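Local structure of glutathione S-transferase 1 (Ascaris suum, 4Q5F) at residues Gly29-Phe34 / Asp43-Arg48; Leu66-Glu71 / Tyr80-Arg85; Lys143-Leu148 / Leu191-Tyr196. The protein conjugates reduced glutathione to a wide range of exogenous and endogenous hydrophobic electrophiles, and can also act as a glutathione peroxidase. All blocks are in the same frame, centred on the assembly; numbering follows the deposited sequence.

How the interactions relate
Interactions 1 and 2 both build the glutathione-binding N-terminal domain and reach the same sheet, with centres 12 Å apart. They touch through the two helices: I33 CG2 lies 3.7 Å from L83 CB, and Y80 packs against G29 and A30. Interaction 3 belongs to the helical C-terminal domain, on the opposite side of the chain's centre, its centre 27 and 29 Å from those of interactions 1 and 2, without touching either. None of their residues belongs to the glutathione pocket. Interaction 1 comes closest to it, the side chain of R31 lying about 4 Å from that of Y20; the side chains of R31 and L66 are each about 10 Å from a bound glutathione.

Interaction 1 (Gly29-Phe34 / Asp43-Arg48); sequences GARLIF and DNRLKR
R31 leaves helix 29-34 to meet D43 and R45 of strand 43-46, and these three side chains form a salt-bridge network. The R31 chain runs extended from CG to NE, with chi1 at -63° setting CG anti to the carbonyl carbon, which carries the guanidinium to the strand. There R31 NE donates a nearly straight hydrogen bond to D43 OD1 at 3.0 Å, part of a salt bridge. The carboxylate oxygen lies at the guanidinium edge, close to its plane, and receives the N-H on its syn side, 21° out of the carboxylate plane.

R45 approaches differently. Its chain bends at chi3, laying its guanidinium flat over one face of that of R31, with R31 CZ and R45 CZ 3.4 Å apart and the planes only 8° from parallel. Stacking brings R45 NH1 within 3.3 Å of R31 NE, two donors that cannot bond to each other. D43 sits beside the stacked pair and bonds to both: OD1 takes R31, while R45 NH1 makes a weak, bent hydrogen bond of 2.6 Å to D43 OD2, and the negative charge probably offsets the cost of stacking two cations.

The remaining nitrogens of R31 are held as well. R31 NH2 donates to a water at 2.9 Å, which also bonds to D43 OD1, and to the carbonyl of F21; NH1 forms a salt bridge with E28 and a hydrogen bond to I23 O. With all three nitrogens engaged, the rotation of the group is fixed.

The contact joins the helix and the second strand of the beta-alpha-beta unit made by strand 16-21, helix 27-37 and strand 42-46. R31 also rests on L18 and Y20 of strand 16-21, while W209 of helix 204-212 packs against both arginines.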
# COMPACT_ATOMS: atom_id res chain seq x y z
N GLY B 29 -3.46 -9.15 -11.08
CA GLY B 29 -3.85 -7.76 -11.15
C GLY B 29 -3.27 -7.08 -12.38
O GLY B 29 -4.00 -6.45 -13.14
N ALA B 30 -1.97 -7.23 -12.57
CA ALA B 30 -1.29 -6.66 -13.73
C ALA B 30 -1.83 -7.24 -15.03
O ALA B 30 -2.10 -6.50 -15.98
CB ALA B 30 0.21 -6.91 -13.63
N ARG B 31 -1.99 -8.56 -15.08
CA ARG B 31 -2.51 -9.24 -16.26
C ARG B 31 -3.86 -8.66 -16.66
O ARG B 31 -4.09 -8.34 -17.83
CB ARG B 31 -2.67 -10.74 -16.00
CG ARG B 31 -1.38 -11.47 -15.71
CD ARG B 31 -1.64 -12.92 -15.35
NE ARG B 31 -0.42 -13.64 -15.01
CZ ARG B 31 -0.24 -14.40 -13.92
NH1 ARG B 31 -1.22 -14.56 -13.04
NH2 ARG B 31 0.92 -15.00 -13.72
N LEU B 32 -4.75 -8.52 -15.68
CA LEU B 32 -6.08 -7.97 -15.91
C LEU B 32 -6.00 -6.56 -16.49
O LEU B 32 -6.79 -6.19 -17.36
CB LEU B 32 -6.87 -7.94 -14.60
CG LEU B 32 -7.37 -9.30 -14.11
CD1 LEU B 32 -7.72 -9.23 -12.64
CD2 LEU B 32 -8.57 -9.73 -14.92
N ILE B 33 -5.04 -5.78 -16.01
CA ILE B 33 -4.89 -4.40 -16.46
C ILE B 33 -4.39 -4.35 -17.91
O ILE B 33 -4.81 -3.49 -18.68
CB ILE B 33 -3.95 -3.61 -15.53
CG1 ILE B 33 -4.56 -3.51 -14.13
CG2 ILE B 33 -3.70 -2.21 -16.06
CD1 ILE B 33 -3.59 -3.11 -13.04
N PHE B 34 -3.50 -5.27 -18.27
CA PHE B 34 -3.05 -5.37 -19.66
C PHE B 34 -4.21 -5.72 -20.58
O PHE B 34 -4.44 -5.05 -21.59
CB PHE B 34 -1.97 -6.45 -19.81
CG PHE B 34 -0.61 -6.03 -19.34
CD1 PHE B 34 0.04 -4.94 -19.91
CD2 PHE B 34 0.04 -6.74 -18.34
CE1 PHE B 34 1.29 -4.56 -19.48
CE2 PHE B 34 1.29 -6.36 -17.91
CZ PHE B 34 1.92 -5.28 -18.48
N ASP B 43 3.65 -12.60 -20.64
CA ASP B 43 3.15 -13.15 -19.39
C ASP B 43 4.08 -14.26 -18.92
O ASP B 43 3.75 -15.44 -19.02
CB ASP B 43 1.72 -13.67 -19.58
CG ASP B 43 1.05 -14.05 -18.27
OD1 ASP B 43 1.65 -13.80 -17.20
OD2 ASP B 43 -0.08 -14.57 -18.31
N ASN B 44 5.25 -13.86 -18.43
CA ASN B 44 6.26 -14.83 -18.00
C ASN B 44 5.87 -15.51 -16.70
O ASN B 44 6.18 -15.02 -15.62
CB ASN B 44 7.62 -14.16 -17.84
CG ASN B 44 8.71 -15.15 -17.45
OD1 ASN B 44 8.61 -16.34 -17.75
ND2 ASN B 44 9.74 -14.67 -16.77
N ARG B 45 5.21 -16.65 -16.82
CA ARG B 45 4.83 -17.43 -15.65
C ARG B 45 5.98 -18.37 -15.29
O ARG B 45 6.39 -19.21 -16.09
CB ARG B 45 3.52 -18.17 -15.91
CG ARG B 45 2.36 -17.20 -16.13
CD ARG B 45 1.13 -17.89 -16.69
NE ARG B 45 0.02 -17.90 -15.74
CZ ARG B 45 -1.08 -17.15 -15.82
NH1 ARG B 45 -1.26 -16.30 -16.83
NH2 ARG B 45 -2.01 -17.25 -14.88
N LEU B 46 6.48 -18.22 -14.07
CA LEU B 46 7.75 -18.81 -13.66
C LEU B 46 7.55 -20.15 -12.96
O LEU B 46 6.69 -20.30 -12.10
CB LEU B 46 8.47 -17.84 -12.71
CG LEU B 46 9.97 -18.03 -12.48
CD1 LEU B 46 10.77 -17.43 -13.63
CD2 LEU B 46 10.38 -17.41 -11.16
N LYS B 47 8.36 -21.14 -13.35
CA LYS B 47 8.32 -22.45 -12.73
C LYS B 47 9.01 -22.40 -11.37
O LYS B 47 9.97 -21.65 -11.18
CB LYS B 47 9.01 -23.49 -13.62
CG LYS B 47 8.43 -23.57 -15.03
CD LYS B 47 9.22 -24.52 -15.92
CE LYS B 47 10.56 -23.94 -16.36
NZ LYS B 47 10.39 -22.70 -17.18
N ARG B 48 8.50 -23.18 -10.42
CA ARG B 48 9.10 -23.28 -9.09
C ARG B 48 10.59 -23.60 -9.22
O ARG B 48 11.41 -23.18 -8.40
CB ARG B 48 8.41 -24.38 -8.28
CG ARG B 48 6.92 -24.15 -8.06
CD ARG B 48 6.28 -25.31 -7.32
NE ARG B 48 5.13 -24.87 -6.52
CZ ARG B 48 3.87 -24.84 -6.95
NH1 ARG B 48 3.56 -25.23 -8.18
NH2 ARG B 48 2.91 -24.42 -6.14
O HOH W 1 3.16 -13.79 -15.10

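Interaction 2 (Leu66-Glu71 / Tyr80-Arg85); sequences LEVDGE and YRYLGR
Y82 and L83 of helix 80-85 pack on L66 and V68 of strand 66-68, joining strand and helix in the C-terminal half of the thioredoxin-like N-terminal domain. This half is a beta-beta-alpha arrangement: strand 65-68 turns back through a type I' turn from V68 to E71 into strand 71-74, and helix 76-86 follows. The axes of strand 66-68 and helix 80-85 come within 11.0 Å, their directions 41° apart, and side-chain packing bridges them with no hydrogen bond between the two segments.

Along the helix, Y80 and R81 turn to other partners. Y80 packs on I33 of helix 27-37 and bonds through OH to L26 O, whereas R81 forms salt bridges with D101 of its own chain and with D101 of the second subunit.

Y82 is the first residue to meet the strand. With CG anti to the backbone N (chi1 176°), its ring projects from the helix to meet both strand residues along its CD2-CE2 side. L66 comes in at about a right angle, placing CD2 3.7 Å from Y82 CD2. The V68 side chain and the tyrosine point toward each other from strand and helix, both V68 methyls lying obliquely over the same side of the ring at its hydroxyl end. V68 CG2 is 3.8 Å from Y82 CE2. V68 CG1 lies 3.6 Å from Y82 OH. L73 of strand 71-74 also touches this tyrosine, as does M95 of the second subunit, which packs on V68 too.

L83 follows on the side facing helix 27-37, where it touches A30, I33 and F34. One of its methyls nevertheless reaches back to the strand: L66 CD2, which also meets the tyrosine ring, is modelled 3.2 Å from L83 CD1, shorter than normal methyl contact, leaving the exact spacing doubtful.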
# COMPACT_ATOMS: atom_id res chain seq x y z
N LEU B 66 7.66 -6.17 -12.88
CA LEU B 66 7.35 -5.66 -14.21
C LEU B 66 8.62 -5.16 -14.86
O LEU B 66 9.35 -4.34 -14.29
CB LEU B 66 6.34 -4.52 -14.12
CG LEU B 66 6.09 -3.77 -15.43
CD1 LEU B 66 5.35 -4.65 -16.44
CD2 LEU B 66 5.32 -2.49 -15.16
N GLU B 67 8.89 -5.65 -16.06
CA GLU B 67 10.01 -5.16 -16.86
C GLU B 67 9.49 -4.24 -17.96
O GLU B 67 8.64 -4.63 -18.76
CB GLU B 67 10.81 -6.32 -17.45
CG GLU B 67 12.09 -6.60 -16.68
CD GLU B 67 12.74 -7.91 -17.09
OE1 GLU B 67 13.79 -7.87 -17.76
OE2 GLU B 67 12.20 -8.98 -16.74
N VAL B 68 10.00 -3.02 -17.98
CA VAL B 68 9.60 -2.02 -18.96
C VAL B 68 10.82 -1.59 -19.76
O VAL B 68 11.63 -0.78 -19.30
CB VAL B 68 8.99 -0.77 -18.29
CG1 VAL B 68 8.34 0.12 -19.33
CG2 VAL B 68 7.98 -1.18 -17.22
N ASP B 69 10.95 -2.15 -20.96
CA ASP B 69 12.13 -1.92 -21.80
C ASP B 69 13.41 -2.17 -21.00
O ASP B 69 14.32 -1.34 -20.98
CB ASP B 69 12.12 -0.50 -22.37
CG ASP B 69 11.00 -0.28 -23.37
OD1 ASP B 69 10.54 -1.27 -23.98
OD2 ASP B 69 10.58 0.88 -23.54
N GLY B 70 13.45 -3.31 -20.31
CA GLY B 70 14.61 -3.71 -19.55
C GLY B 70 14.57 -3.31 -18.08
O GLY B 70 15.07 -4.04 -17.23
N GLU B 71 13.99 -2.15 -17.78
CA GLU B 71 14.00 -1.64 -16.41
C GLU B 71 13.00 -2.38 -15.52
O GLU B 71 11.86 -2.63 -15.92
CB GLU B 71 13.72 -0.14 -16.37
CG GLU B 71 13.86 0.44 -14.96
CD GLU B 71 13.79 1.96 -14.93
OE1 GLU B 71 13.95 2.59 -15.99
OE2 GLU B 71 13.57 2.51 -13.83
N TYR B 80 0.46 -2.04 -10.54
CA TYR B 80 -0.92 -1.75 -10.93
C TYR B 80 -1.06 -0.28 -11.32
O TYR B 80 -1.61 0.05 -12.37
CB TYR B 80 -1.89 -2.03 -9.78
CG TYR B 80 -1.86 -3.43 -9.21
CD1 TYR B 80 -1.41 -4.51 -9.96
CD2 TYR B 80 -2.30 -3.68 -7.91
CE1 TYR B 80 -1.39 -5.79 -9.43
CE2 TYR B 80 -2.28 -4.95 -7.38
CZ TYR B 80 -1.83 -6.00 -8.14
OH TYR B 80 -1.81 -7.27 -7.61
N ARG B 81 -0.56 0.60 -10.45
CA ARG B 81 -0.71 2.04 -10.63
C ARG B 81 0.04 2.52 -11.86
O ARG B 81 -0.45 3.36 -12.62
CB ARG B 81 -0.21 2.78 -9.39
CG ARG B 81 -0.46 4.28 -9.43
CD ARG B 81 -0.12 4.95 -8.10
NE ARG B 81 -0.78 4.29 -6.97
CZ ARG B 81 -0.20 3.43 -6.14
NH1 ARG B 81 1.08 3.11 -6.27
NH2 ARG B 81 -0.90 2.89 -5.15
N TYR B 82 1.24 1.99 -12.06
CA TYR B 82 2.06 2.37 -13.21
C TYR B 82 1.35 2.01 -14.51
O TYR B 82 1.24 2.83 -15.41
CB TYR B 82 3.43 1.69 -13.15
CG TYR B 82 4.28 1.99 -14.36
CD1 TYR B 82 4.97 3.19 -14.48
CD2 TYR B 82 4.39 1.07 -15.39
CE1 TYR B 82 5.75 3.46 -15.59
CE2 TYR B 82 5.17 1.33 -16.51
CZ TYR B 82 5.84 2.53 -16.60
OH TYR B 82 6.61 2.80 -17.70
N LEU B 83 0.87 0.77 -14.59
CA LEU B 83 0.12 0.32 -15.75
C LEU B 83 -1.16 1.12 -15.92
O LEU B 83 -1.52 1.51 -17.03
CB LEU B 83 -0.22 -1.17 -15.61
CG LEU B 83 0.82 -2.17 -16.12
CD1 LEU B 83 2.23 -1.73 -15.78
CD2 LEU B 83 0.55 -3.55 -15.55
N GLY B 84 -1.85 1.36 -14.81
CA GLY B 84 -3.11 2.08 -14.83
C GLY B 84 -2.98 3.46 -15.42
O GLY B 84 -3.78 3.87 -16.26
N ARG B 85 -1.95 4.19 -14.99
CA ARG B 85 -1.71 5.54 -15.47
C ARG B 85 -1.27 5.54 -16.93
O ARG B 85 -1.67 6.41 -17.70
CB ARG B 85 -0.67 6.23 -14.59
CG ARG B 85 -1.22 6.65 -13.24
CD ARG B 85 -0.14 6.84 -12.20
NE ARG B 85 0.65 8.05 -12.43
CZ ARG B 85 1.19 8.79 -11.46
NH1 ARG B 85 1.04 8.46 -10.18
NH2 ARG B 85 1.89 9.88 -11.77

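Interaction 3 (Lys143-Leu148 / Leu191-Tyr196); sequences KHLPLL and LQLKKY
L193 of helix 191-196 reaches toward helix 143-148 and meets L145 and L148, which lie three residues, nearly one turn, apart on the same helix. No hydrogen bond crosses the contact, which is made by leucine side chains. L193 CD1 lies 3.6 Å from L145 CD2, the two leucines slanting past each other, and L193 CD1 is also 4.0 Å from L145 O. The other branch, L193 CD2, makes a looser approach to L148 CB at 4.3 Å. Chi1 of L193 (-75°) sets CG anti to the carbonyl carbon, and the isobutyl fork then spreads one methyl toward each partner. All three leucines are buried; L145 and L148 also touch F110 and I103 of helix 94-114.

Backbone features shape the first helix at this point. It is kinked at P146, whose ring nitrogen has no hydrogen to donate to the turn before, but L148 N to H144 O, at 3.0 Å, carries the helical bonding onward.

Polar links lie around the leucines and bring in neighbouring residues. E149 OE2 receives weak hydrogen bonds from the backbone N atoms of Q192 and L193, in the first turn of the second helix. Farther along, Y196 OH is hydrogen-bonded to D169 OD1 of helix 167-182.

Such leucine-mediated packing between the long helix 129-155 and the short helix 191-201 belongs to the all-helical C-terminal domain of the glutathione S-transferase fold.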
# COMPACT_ATOMS: atom_id res chain seq x y z
N LYS B 143 -16.50 -6.13 8.81
CA LYS B 143 -16.00 -4.76 8.99
C LYS B 143 -15.77 -4.07 7.65
O LYS B 143 -16.15 -2.91 7.47
CB LYS B 143 -14.70 -4.74 9.79
CG LYS B 143 -14.27 -3.33 10.19
CD LYS B 143 -12.83 -3.26 10.67
CE LYS B 143 -12.60 -1.99 11.49
NZ LYS B 143 -11.17 -1.62 11.60
N HIS B 144 -15.14 -4.77 6.71
CA HIS B 144 -14.59 -4.14 5.52
C HIS B 144 -15.56 -4.02 4.34
O HIS B 144 -15.56 -3.01 3.64
CB HIS B 144 -13.33 -4.87 5.07
CG HIS B 144 -12.14 -4.58 5.94
ND1 HIS B 144 -11.37 -3.45 5.78
CD2 HIS B 144 -11.60 -5.27 6.97
CE1 HIS B 144 -10.40 -3.45 6.68
NE2 HIS B 144 -10.52 -4.54 7.41
N LEU B 145 -16.38 -5.04 4.12
CA LEU B 145 -17.32 -5.03 3.00
C LEU B 145 -18.27 -3.83 3.04
O LEU B 145 -18.49 -3.18 2.02
CB LEU B 145 -18.11 -6.34 2.92
CG LEU B 145 -17.31 -7.60 2.55
CD1 LEU B 145 -18.25 -8.78 2.40
CD2 LEU B 145 -16.49 -7.41 1.29
N PRO B 146 -18.86 -3.54 4.21
CA PRO B 146 -19.70 -2.33 4.27
C PRO B 146 -18.95 -1.06 3.89
O PRO B 146 -19.55 -0.15 3.31
CB PRO B 146 -20.15 -2.27 5.74
CG PRO B 146 -19.54 -3.44 6.43
CD PRO B 146 -19.03 -4.39 5.40
N LEU B 147 -17.66 -0.99 4.21
CA LEU B 147 -16.86 0.19 3.89
C LEU B 147 -16.60 0.29 2.39
O LEU B 147 -16.60 1.39 1.83
CB LEU B 147 -15.54 0.17 4.67
CG LEU B 147 -15.69 0.16 6.19
CD1 LEU B 147 -14.35 -0.08 6.87
CD2 LEU B 147 -16.31 1.46 6.69
N LEU B 148 -16.36 -0.84 1.74
CA LEU B 148 -16.18 -0.86 0.29
C LEU B 148 -17.49 -0.53 -0.41
O LEU B 148 -17.51 0.17 -1.43
CB LEU B 148 -15.68 -2.23 -0.18
CG LEU B 148 -14.29 -2.69 0.27
CD1 LEU B 148 -13.93 -4.00 -0.41
CD2 LEU B 148 -13.22 -1.64 -0.02
N LEU B 191 -25.27 -7.10 -2.02
CA LEU B 191 -25.58 -7.26 -3.44
C LEU B 191 -24.97 -6.17 -4.30
O LEU B 191 -24.66 -6.39 -5.47
CB LEU B 191 -27.10 -7.35 -3.66
CG LEU B 191 -28.05 -6.18 -3.43
CD1 LEU B 191 -28.00 -5.18 -4.56
CD2 LEU B 191 -29.47 -6.69 -3.34
N GLN B 192 -24.79 -4.98 -3.72
CA GLN B 192 -24.19 -3.87 -4.46
C GLN B 192 -22.75 -4.22 -4.86
O GLN B 192 -22.28 -3.80 -5.92
CB GLN B 192 -24.21 -2.58 -3.64
CG GLN B 192 -25.61 -2.02 -3.40
CD GLN B 192 -26.32 -1.64 -4.69
OE1 GLN B 192 -25.68 -1.35 -5.70
NE2 GLN B 192 -27.64 -1.63 -4.65
N LEU B 193 -22.07 -5.00 -4.02
CA LEU B 193 -20.75 -5.51 -4.37
C LEU B 193 -20.88 -6.66 -5.37
O LEU B 193 -20.07 -6.78 -6.28
CB LEU B 193 -20.01 -5.99 -3.12
CG LEU B 193 -19.41 -4.94 -2.18
CD1 LEU B 193 -18.60 -5.64 -1.10
CD2 LEU B 193 -18.54 -3.93 -2.92
N LYS B 194 -21.89 -7.50 -5.17
CA LYS B 194 -22.12 -8.63 -6.07
C LYS B 194 -22.37 -8.15 -7.50
O LYS B 194 -21.83 -8.72 -8.45
CB LYS B 194 -23.29 -9.48 -5.58
CG LYS B 194 -22.89 -10.62 -4.66
CD LYS B 194 -23.90 -10.85 -3.54
CE LYS B 194 -25.21 -11.42 -4.06
NZ LYS B 194 -26.12 -11.81 -2.95
N LYS B 195 -23.18 -7.11 -7.65
CA LYS B 195 -23.43 -6.52 -8.96
C LYS B 195 -22.15 -5.92 -9.52
O LYS B 195 -21.80 -6.12 -10.68
CB LYS B 195 -24.50 -5.43 -8.87
CG LYS B 195 -25.91 -5.95 -8.65
CD LYS B 195 -26.96 -4.87 -8.93
CE LYS B 195 -27.23 -4.02 -7.69
NZ LYS B 195 -28.07 -2.82 -7.96
N TYR B 196 -21.46 -5.16 -8.67
CA TYR B 196 -20.20 -4.51 -9.00
C TYR B 196 -19.18 -5.50 -9.56
O TYR B 196 -18.50 -5.22 -10.54
CB TYR B 196 -19.67 -3.82 -7.75
CG TYR B 196 -18.23 -3.35 -7.80
CD1 TYR B 196 -17.80 -2.45 -8.77
CD2 TYR B 196 -17.32 -3.76 -6.84
CE1 TYR B 196 -16.49 -2.01 -8.80
CE2 TYR B 196 -16.01 -3.33 -6.86
CZ TYR B 196 -15.61 -2.45 -7.84
OH TYR B 196 -14.30 -2.02 -7.85